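Long-range contacts in malonyl CoA-ACP transacylase (Xanthomonas oryzae pv. oryzae, PDB 3K89), which probably transfers the malonyl group from malonyl-CoA to the holo acyl carrier protein, giving malonyl-ACP for fatty acid synthesis: residues His28-Ala38 with Ala70-Leu78; Pro229-Arg237 with Val257-Leu266. One frame throughout, in Å; residues are numbered along the deposited sequence.

Interaction 1 of 2, residues His28-Ala38 with Ala70-Leu78; sequences HPQIRETFAEA and AAGVAVWRL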
loop_
_atom_site.group_PDB
_atom_site.type_symbol
_atom_site.label_atom_id
_atom_site.label_comp_id
_atom_site.label_asym_id
_atom_site.label_seq_id
_atom_site.Cartn_x
_atom_site.Cartn_y
_atom_site.Cartn_z
ATOM N N HIS A 28 5.226 20.342 12.895
ATOM C CA HIS A 28 5.093 19.291 13.917
ATOM C C HIS A 28 6.366 18.476 14.089
ATOM O O HIS A 28 6.679 17.595 13.262
ATOM C CB HIS A 28 3.942 18.341 13.566
ATOM C CG HIS A 28 2.634 19.034 13.378
ATOM N ND1 HIS A 28 1.915 19.554 14.432
ATOM C CD2 HIS A 28 1.924 19.309 12.261
ATOM C CE1 HIS A 28 0.807 20.109 13.970
ATOM N NE2 HIS A 28 0.786 19.972 12.657
ATOM N N PRO A 29 7.102 18.745 15.168
ATOM C CA PRO A 29 8.369 18.055 15.430
ATOM C C PRO A 29 8.224 16.535 15.520
ATOM O O PRO A 29 9.181 15.819 15.225
ATOM C CB PRO A 29 8.825 18.657 16.774
ATOM C CG PRO A 29 8.130 19.996 16.846
ATOM C CD PRO A 29 6.795 19.775 16.187
ATOM N N GLN A 30 7.047 16.042 15.921
ATOM C CA GLN A 30 6.827 14.586 16.004
ATOM C C GLN A 30 7.163 13.884 14.671
ATOM O O GLN A 30 7.640 12.765 14.684
ATOM C CB GLN A 30 5.396 14.244 16.498
ATOM C CG GLN A 30 4.974 12.743 16.353
ATOM C CD GLN A 30 4.291 12.442 15.002
ATOM O OE1 GLN A 30 3.255 13.018 14.675
ATOM N NE2 GLN A 30 4.870 11.549 14.228
ATOM N N ILE A 31 6.942 14.536 13.531
ATOM C CA ILE A 31 7.146 13.868 12.241
ATOM C C ILE A 31 8.578 13.350 12.031
ATOM O O ILE A 31 8.790 12.163 11.791
ATOM C CB ILE A 31 6.646 14.714 11.048
ATOM C CG1 ILE A 31 5.127 14.907 11.197
ATOM C CG2 ILE A 31 6.992 14.003 9.721
ATOM C CD1 ILE A 31 4.499 15.696 10.117
ATOM N N ARG A 32 9.564 14.223 12.154
ATOM C CA ARG A 32 10.951 13.782 11.994
ATOM C C ARG A 32 11.393 12.814 13.100
ATOM O O ARG A 32 12.265 11.965 12.880
ATOM C CB ARG A 32 11.889 14.985 11.922
ATOM C CG ARG A 32 11.856 15.653 10.558
ATOM C CD ARG A 32 12.591 16.964 10.554
ATOM N NE ARG A 32 14.035 16.760 10.524
ATOM C CZ ARG A 32 14.921 17.741 10.376
ATOM N NH1 ARG A 32 14.510 18.994 10.253
ATOM N NH2 ARG A 32 16.216 17.466 10.351
ATOM N N GLU A 33 10.791 12.933 14.283
ATOM C CA GLU A 33 11.074 12.000 15.371
ATOM C C GLU A 33 10.613 10.581 14.991
ATOM O O GLU A 33 11.325 9.601 15.242
ATOM C CB GLU A 33 10.419 12.458 16.674
ATOM C CG GLU A 33 11.057 13.706 17.241
ATOM C CD GLU A 33 10.254 14.309 18.388
ATOM O OE1 GLU A 33 9.174 13.774 18.738
ATOM O OE2 GLU A 33 10.709 15.345 18.928
ATOM N N THR A 34 9.428 10.493 14.380
ATOM C CA THR A 34 8.897 9.215 13.903
ATOM C C THR A 34 9.782 8.624 12.809
ATOM O O THR A 34 10.058 7.420 12.825
ATOM C CB THR A 34 7.446 9.399 13.429
ATOM O OG1 THR A 34 6.688 9.771 14.581
ATOM C CG2 THR A 34 6.873 8.111 12.863
ATOM N N PHE A 35 10.229 9.459 11.874
ATOM C CA PHE A 35 11.149 8.977 10.834
ATOM C C PHE A 35 12.454 8.465 11.437
ATOM O O PHE A 35 12.963 7.448 10.994
ATOM C CB PHE A 35 11.445 10.048 9.784
ATOM C CG PHE A 35 10.456 10.079 8.650
ATOM C CD1 PHE A 35 9.222 10.690 8.809
ATOM C CD2 PHE A 35 10.779 9.525 7.418
ATOM C CE1 PHE A 35 8.294 10.731 7.749
ATOM C CE2 PHE A 35 9.872 9.548 6.345
ATOM C CZ PHE A 35 8.620 10.166 6.510
ATOM N N ALA A 36 12.949 9.146 12.467
ATOM C CA ALA A 36 14.193 8.731 13.109
ATOM C C ALA A 36 14.035 7.352 13.743
ATOM O O ALA A 36 14.912 6.506 13.618
ATOM C CB ALA A 36 14.633 9.769 14.132
ATOM N N GLU A 37 12.888 7.122 14.377
ATOM C CA GLU A 37 12.576 5.834 15.004
ATOM C C GLU A 37 12.492 4.723 13.951
ATOM O O GLU A 37 13.077 3.655 14.107
ATOM C CB GLU A 37 11.260 5.976 15.769
ATOM C CG GLU A 37 10.786 4.736 16.527
ATOM C CD GLU A 37 9.508 4.973 17.302
ATOM O OE1 GLU A 37 9.232 6.148 17.656
ATOM O OE2 GLU A 37 8.792 3.969 17.579
ATOM N N ALA A 38 11.796 5.008 12.861
ATOM C CA ALA A 38 11.684 4.062 11.760
ATOM C C ALA A 38 13.056 3.785 11.154
ATOM O O ALA A 38 13.371 2.622 10.825
ATOM C CB ALA A 38 10.708 4.611 10.696
ATOM N N ALA A 70 7.119 4.787 7.477
ATOM C CA ALA A 70 7.420 5.903 8.375
ATOM C C ALA A 70 6.463 7.063 8.137
ATOM O O ALA A 70 5.905 7.606 9.078
ATOM C CB ALA A 70 8.883 6.345 8.212
ATOM N N ALA A 71 6.228 7.392 6.873
ATOM C CA ALA A 71 5.367 8.520 6.523
ATOM C C ALA A 71 3.931 8.315 7.006
ATOM O O ALA A 71 3.342 9.212 7.599
ATOM C CB ALA A 71 5.407 8.735 5.005
ATOM N N GLY A 72 3.396 7.116 6.811
ATOM C CA GLY A 72 2.018 6.844 7.252
ATOM C C GLY A 72 1.900 6.848 8.770
ATOM O O GLY A 72 0.928 7.377 9.327
ATOM N N VAL A 73 2.864 6.222 9.440
ATOM C CA VAL A 73 2.869 6.216 10.884
ATOM C C VAL A 73 3.066 7.640 11.434
ATOM O O VAL A 73 2.449 7.981 12.456
ATOM C CB VAL A 73 3.889 5.190 11.460
ATOM C CG1 VAL A 73 3.949 5.270 12.985
ATOM C CG2 VAL A 73 3.483 3.773 11.041
ATOM N N ALA A 74 3.882 8.470 10.774
ATOM C CA ALA A 74 4.045 9.872 11.234
ATOM C C ALA A 74 2.709 10.630 11.217
ATOM O O ALA A 74 2.358 11.309 12.193
ATOM C CB ALA A 74 5.090 10.620 10.417
ATOM N N VAL A 75 1.950 10.495 10.133
ATOM C CA VAL A 75 0.654 11.175 10.052
ATOM C C VAL A 75 -0.339 10.570 11.071
ATOM O O VAL A 75 -1.121 11.296 11.689
ATOM C CB VAL A 75 0.091 11.173 8.617
ATOM C CG1 VAL A 75 -1.268 11.936 8.579
ATOM C CG2 VAL A 75 1.122 11.823 7.663
ATOM N N TRP A 76 -0.283 9.244 11.257
ATOM C CA TRP A 76 -1.115 8.551 12.242
ATOM C C TRP A 76 -0.884 9.129 13.639
ATOM O O TRP A 76 -1.835 9.439 14.362
ATOM C CB TRP A 76 -0.777 7.051 12.245
ATOM C CG TRP A 76 -1.425 6.287 13.383
ATOM C CD1 TRP A 76 -0.806 5.779 14.507
ATOM C CD2 TRP A 76 -2.807 5.956 13.499
ATOM N NE1 TRP A 76 -1.734 5.133 15.297
ATOM C CE2 TRP A 76 -2.966 5.231 14.709
ATOM C CE3 TRP A 76 -3.928 6.179 12.691
ATOM C CZ2 TRP A 76 -4.198 4.744 15.130
ATOM C CZ3 TRP A 76 -5.161 5.695 13.115
ATOM C CH2 TRP A 76 -5.284 4.983 14.328
ATOM N N ARG A 77 0.382 9.276 14.010
ATOM C CA ARG A 77 0.734 9.764 15.354
ATOM C C ARG A 77 0.301 11.213 15.543
ATOM O O ARG A 77 -0.148 11.593 16.634
ATOM C CB ARG A 77 2.221 9.573 15.629
ATOM C CG ARG A 77 2.574 8.099 15.829
ATOM C CD ARG A 77 4.062 7.917 16.023
ATOM N NE ARG A 77 4.406 6.535 16.388
ATOM C CZ ARG A 77 5.646 6.141 16.685
ATOM N NH1 ARG A 77 6.659 7.010 16.635
ATOM N NH2 ARG A 77 5.894 4.874 16.999
ATOM N N LEU A 78 0.382 11.989 14.466
ATOM C CA LEU A 78 -0.069 13.382 14.492
ATOM C C LEU A 78 -1.565 13.465 14.749
ATOM O O LEU A 78 -1.999 14.162 15.678
ATOM C CB LEU A 78 0.310 14.089 13.183
ATOM C CG LEU A 78 -0.138 15.542 12.984
ATOM C CD1 LEU A 78 0.383 16.450 14.096
ATOM C CD2 LEU A 78 0.328 16.042 11.612
HETATM O O HOH W 1 7.404 9.782 17.279
#

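Interaction 2 of 2, residues Pro229-Arg237 with Val257-Leu266; sequences PVVQNVDAR and VQWTGCVQAL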
loop_
_atom_site.group_PDB
_atom_site.type_symbol
_atom_site.label_atom_id
_atom_site.label_comp_id
_atom_site.label_asym_id
_atom_site.label_seq_id
_atom_site.Cartn_x
_atom_site.Cartn_y
_atom_site.Cartn_z
ATOM N N PRO A 229 -9.096 -3.278 14.110
ATOM C CA PRO A 229 -8.965 -4.368 13.138
ATOM C C PRO A 229 -8.456 -3.859 11.792
ATOM O O PRO A 229 -8.800 -2.745 11.373
ATOM C CB PRO A 229 -10.386 -4.922 13.000
ATOM C CG PRO A 229 -11.138 -4.374 14.219
ATOM C CD PRO A 229 -10.505 -3.063 14.502
ATOM N N VAL A 230 -7.677 -4.709 11.139
ATOM C CA VAL A 230 -7.124 -4.422 9.810
ATOM C C VAL A 230 -7.759 -5.329 8.750
ATOM O O VAL A 230 -7.643 -6.568 8.804
ATOM C CB VAL A 230 -5.583 -4.563 9.818
ATOM C CG1 VAL A 230 -5.003 -4.251 8.441
ATOM C CG2 VAL A 230 -4.975 -3.638 10.859
ATOM N N VAL A 231 -8.456 -4.702 7.808
ATOM C CA VAL A 231 -8.984 -5.417 6.644
ATOM C C VAL A 231 -7.830 -5.664 5.661
ATOM O O VAL A 231 -7.250 -4.702 5.151
ATOM C CB VAL A 231 -10.103 -4.601 5.970
ATOM C CG1 VAL A 231 -10.625 -5.336 4.748
ATOM C CG2 VAL A 231 -11.225 -4.326 6.965
ATOM N N GLN A 232 -7.497 -6.938 5.425
ATOM C CA GLN A 232 -6.278 -7.312 4.683
ATOM C C GLN A 232 -6.548 -7.535 3.197
ATOM O O GLN A 232 -7.643 -7.926 2.796
ATOM C CB GLN A 232 -5.625 -8.506 5.359
ATOM C CG GLN A 232 -5.004 -8.091 6.696
ATOM C CD GLN A 232 -4.121 -9.152 7.317
ATOM O OE1 GLN A 232 -2.929 -9.300 6.956
ATOM N NE2 GLN A 232 -4.669 -9.864 8.292
ATOM N N ASN A 233 -5.546 -7.237 2.377
ATOM C CA ASN A 233 -5.675 -7.197 0.917
ATOM C C ASN A 233 -5.972 -8.523 0.243
ATOM O O ASN A 233 -6.573 -8.547 -0.840
ATOM C CB ASN A 233 -4.355 -6.720 0.263
ATOM C CG ASN A 233 -3.986 -5.233 0.544
ATOM O OD1 ASN A 233 -2.841 -4.855 0.305
ATOM N ND2 ASN A 233 -4.933 -4.401 0.977
ATOM N N VAL A 234 -5.471 -9.624 0.802
ATOM C CA VAL A 234 -5.522 -10.879 0.041
ATOM C C VAL A 234 -6.983 -11.309 -0.164
ATOM O O VAL A 234 -7.326 -11.873 -1.199
ATOM C CB VAL A 234 -4.667 -11.997 0.687
ATOM C CG1 VAL A 234 -5.216 -12.434 2.068
ATOM C CG2 VAL A 234 -4.557 -13.207 -0.261
ATOM N N ASP A 235 -7.832 -11.023 0.821
ATOM C CA ASP A 235 -9.218 -11.478 0.764
ATOM C C ASP A 235 -10.239 -10.489 1.310
ATOM O O ASP A 235 -11.419 -10.844 1.499
ATOM C CB ASP A 235 -9.331 -12.829 1.485
ATOM C CG ASP A 235 -8.958 -12.751 2.958
ATOM O OD1 ASP A 235 -9.150 -13.770 3.664
ATOM O OD2 ASP A 235 -8.499 -11.684 3.420
ATOM N N ALA A 236 -9.791 -9.258 1.558
ATOM C CA ALA A 236 -10.673 -8.189 2.018
ATOM C C ALA A 236 -11.392 -8.579 3.305
ATOM O O ALA A 236 -12.582 -8.264 3.491
ATOM C CB ALA A 236 -11.667 -7.797 0.907
ATOM N N ARG A 237 -10.656 -9.253 4.186
ATOM C CA ARG A 237 -11.161 -9.668 5.489
ATOM C C ARG A 237 -10.195 -9.314 6.605
ATOM O O ARG A 237 -8.976 -9.193 6.396
ATOM C CB ARG A 237 -11.364 -11.193 5.543
ATOM C CG ARG A 237 -12.400 -11.778 4.609
ATOM C CD ARG A 237 -12.568 -13.281 4.959
ATOM N NE ARG A 237 -13.462 -13.988 4.037
ATOM C CZ ARG A 237 -13.067 -14.862 3.110
ATOM N NH1 ARG A 237 -13.970 -15.444 2.327
ATOM N NH2 ARG A 237 -11.781 -15.171 2.968
ATOM N N VAL A 257 -3.826 -7.724 -4.951
ATOM C CA VAL A 257 -4.379 -6.812 -3.948
ATOM C C VAL A 257 -5.837 -6.561 -4.290
ATOM O O VAL A 257 -6.148 -6.051 -5.356
ATOM C CB VAL A 257 -3.596 -5.476 -3.934
ATOM C CG1 VAL A 257 -4.302 -4.379 -3.124
ATOM C CG2 VAL A 257 -2.211 -5.690 -3.377
ATOM N N GLN A 258 -6.728 -6.933 -3.373
ATOM C CA GLN A 258 -8.168 -6.742 -3.596
ATOM C C GLN A 258 -8.568 -5.377 -3.032
ATOM O O GLN A 258 -9.245 -5.288 -1.993
ATOM C CB GLN A 258 -8.973 -7.866 -2.907
ATOM C CG GLN A 258 -8.587 -9.310 -3.331
ATOM C CD GLN A 258 -8.946 -9.668 -4.762
ATOM O OE1 GLN A 258 -8.408 -10.642 -5.311
ATOM N NE2 GLN A 258 -9.867 -8.922 -5.369
ATOM N N TRP A 259 -8.085 -4.301 -3.661
ATOM C CA TRP A 259 -8.307 -2.977 -3.077
ATOM C C TRP A 259 -9.788 -2.599 -3.155
ATOM O O TRP A 259 -10.368 -2.146 -2.159
ATOM C CB TRP A 259 -7.393 -1.884 -3.681
ATOM C CG TRP A 259 -7.577 -0.585 -2.918
ATOM C CD1 TRP A 259 -8.148 0.597 -3.372
ATOM C CD2 TRP A 259 -7.281 -0.378 -1.532
ATOM N NE1 TRP A 259 -8.188 1.515 -2.346
ATOM C CE2 TRP A 259 -7.653 0.951 -1.215
ATOM C CE3 TRP A 259 -6.704 -1.186 -0.531
ATOM C CZ2 TRP A 259 -7.491 1.492 0.072
ATOM C CZ3 TRP A 259 -6.519 -0.643 0.740
ATOM C CH2 TRP A 259 -6.926 0.685 1.033
ATOM N N THR A 260 -10.404 -2.837 -4.309
ATOM C CA THR A 260 -11.857 -2.614 -4.443
ATOM C C THR A 260 -12.611 -3.362 -3.354
ATOM O O THR A 260 -13.450 -2.771 -2.678
ATOM C CB THR A 260 -12.337 -3.001 -5.838
ATOM O OG1 THR A 260 -11.696 -2.139 -6.775
ATOM C CG2 THR A 260 -13.860 -2.827 -5.985
ATOM N N GLY A 261 -12.260 -4.633 -3.159
ATOM C CA GLY A 261 -12.878 -5.477 -2.140
ATOM C C GLY A 261 -12.705 -4.925 -0.740
ATOM O O GLY A 261 -13.647 -4.939 0.056
ATOM N N CYS A 262 -11.503 -4.441 -0.418
ATOM C CA CYS A 262 -11.254 -3.879 0.916
ATOM C C CYS A 262 -12.119 -2.647 1.178
ATOM O O CYS A 262 -12.693 -2.505 2.248
ATOM C CB CYS A 262 -9.765 -3.506 1.080
ATOM S SG CYS A 262 -8.681 -4.949 1.285
ATOM N N VAL A 263 -12.222 -1.765 0.191
ATOM C CA VAL A 263 -13.017 -0.541 0.334
ATOM C C VAL A 263 -14.505 -0.897 0.448
ATOM O O VAL A 263 -15.199 -0.360 1.304
ATOM C CB VAL A 263 -12.748 0.450 -0.814
ATOM C CG1 VAL A 263 -13.684 1.665 -0.748
ATOM C CG2 VAL A 263 -11.277 0.942 -0.762
ATOM N N GLN A 264 -14.965 -1.819 -0.385
ATOM C CA GLN A 264 -16.354 -2.312 -0.283
ATOM C C GLN A 264 -16.620 -2.960 1.077
ATOM O O GLN A 264 -17.717 -2.807 1.642
ATOM C CB GLN A 264 -16.670 -3.289 -1.429
ATOM C CG GLN A 264 -16.777 -2.584 -2.783
ATOM C CD GLN A 264 -16.835 -3.548 -3.973
ATOM O OE1 GLN A 264 -16.466 -4.717 -3.873
ATOM N NE2 GLN A 264 -17.302 -3.044 -5.109
ATOM N N ALA A 265 -15.621 -3.655 1.621
ATOM C CA ALA A 265 -15.760 -4.292 2.941
ATOM C C ALA A 265 -15.907 -3.242 4.033
ATOM O O ALA A 265 -16.730 -3.405 4.947
ATOM C CB ALA A 265 -14.588 -5.239 3.240
ATOM N N LEU A 266 -15.100 -2.178 3.948
ATOM C CA LEU A 266 -15.222 -1.038 4.870
ATOM C C LEU A 266 -16.630 -0.447 4.826
ATOM O O LEU A 266 -17.264 -0.307 5.875
ATOM C CB LEU A 266 -14.185 0.048 4.561
ATOM C CG LEU A 266 -12.709 -0.326 4.781
ATOM C CD1 LEU A 266 -11.814 0.820 4.270
ATOM C CD2 LEU A 266 -12.412 -0.665 6.250
#

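Interaction 1 of 2, residues His28-Ala38 with Ala70-Leu78
A74 and T34 interlock at the middle of this helix pair: the methyl of A74 is a knob among Q30, I31, T34 and F35, and T34 in turn sits among A70, V73, A74 and R77. The helical parts, 30-38 and 70-78, run roughly antiparallel (138°), and their axes approach to 8.8 Å; the side chains of A70, A71 and A74 present only methyls to the other helix. Toward the C-terminal end of segment 28-38, A38 CB meets A70 CB at 3.5 Å, and the same A70 methyl lies over one face of the F35 ring as a CH-pi contact, 3.9 Å from CB to the ring centroid. F35 CZ reaches on to A71, while W47 meets the ring edge-to-face from outside the pair. At the other end L78 CD1 stands over the centre of the H28 imidazole, 3.5 Å from its centroid, a second CH-pi contact. I31 adds CG2 against A74 CB, and L24 of helix 22-27 touches both I31 and L78. The polar edge lies beyond T34. R77, its chain extended from CG to NE, grips E37 end-on: NH1 to OE1 at 2.9 Å and NH2 to OE2 at 3.1 Å, the latter nearly straight (177°). Both oxygens lie near the guanidinium plane but are approached from above the carboxylate plane, the two planes being 44° apart. A water joins T34 OG1 to R77 NH1, weakly on the arginine side. The contact is thus structural packing, an apolar seam in which alanine methyls meet larger side chains, edged by a two-bond salt bridge that fixes the rotation of the guanidinium.

Interaction 2 of 2, residues Pro229-Arg237 with Val257-Leu266
The N233 amide meets the W259 indole at the ring's edge, with ND2 near the ring plane, 4.0 Å from CE3, and the amide turned 85° to it. One indole face is taken by V263 CG2 from the next helical turn. With N233 CG anti to its carbonyl carbon (chi1 -68°), the amide comes alongside V257 and toward the W259 edge, and V257 CG1 touches N233 OD1 and N233 CG, each at 3.8 Å. The polar ends of this amide are engaged elsewhere: OD1 accepts from S94 N and ND2 donates to G92 O. Along helix 259-266, C262 SG packs on N233 CA and on V231 CG1, and V231 CG2 reaches L266 CD2 at 3.9 Å. A236, in the G1 bulge that it forms with R237 opposite Q232, sets its methyl 3.5 Å from G261 C, in van der Waals contact with the helix backbone. Q258 N, at the N-cap position, donates to N233 O (3.0 Å, 155°). S94 and H203 are the predicted active-site residues, and V257 lies beside both. With both amide ends bonded to the backbone around S94, N233 is held in a fixed rotation and probably helps to position the nucleophile elbow expected at S94.

In the fold
The two contacts have their centres 25 Å apart, and their nearest atoms are about 9 Å apart without touching. They share no element: interaction 1 joins helices 30-42 and 61-81 about 17 Å from the chain centre, away from the predicted catalytic residues; interaction 2 packs strand 231-232 and the turn after it on strand 257-258 and helix 259-268, about 12 Å from the centre and next to those residues. The outer contact is nevertheless mostly buried, with 617 Å² covered against 432 Å². Its polar part is a salt bridge between side chains, whereas interaction 2 is bridged through backbone, and its buried amide is spent on residues outside the pair.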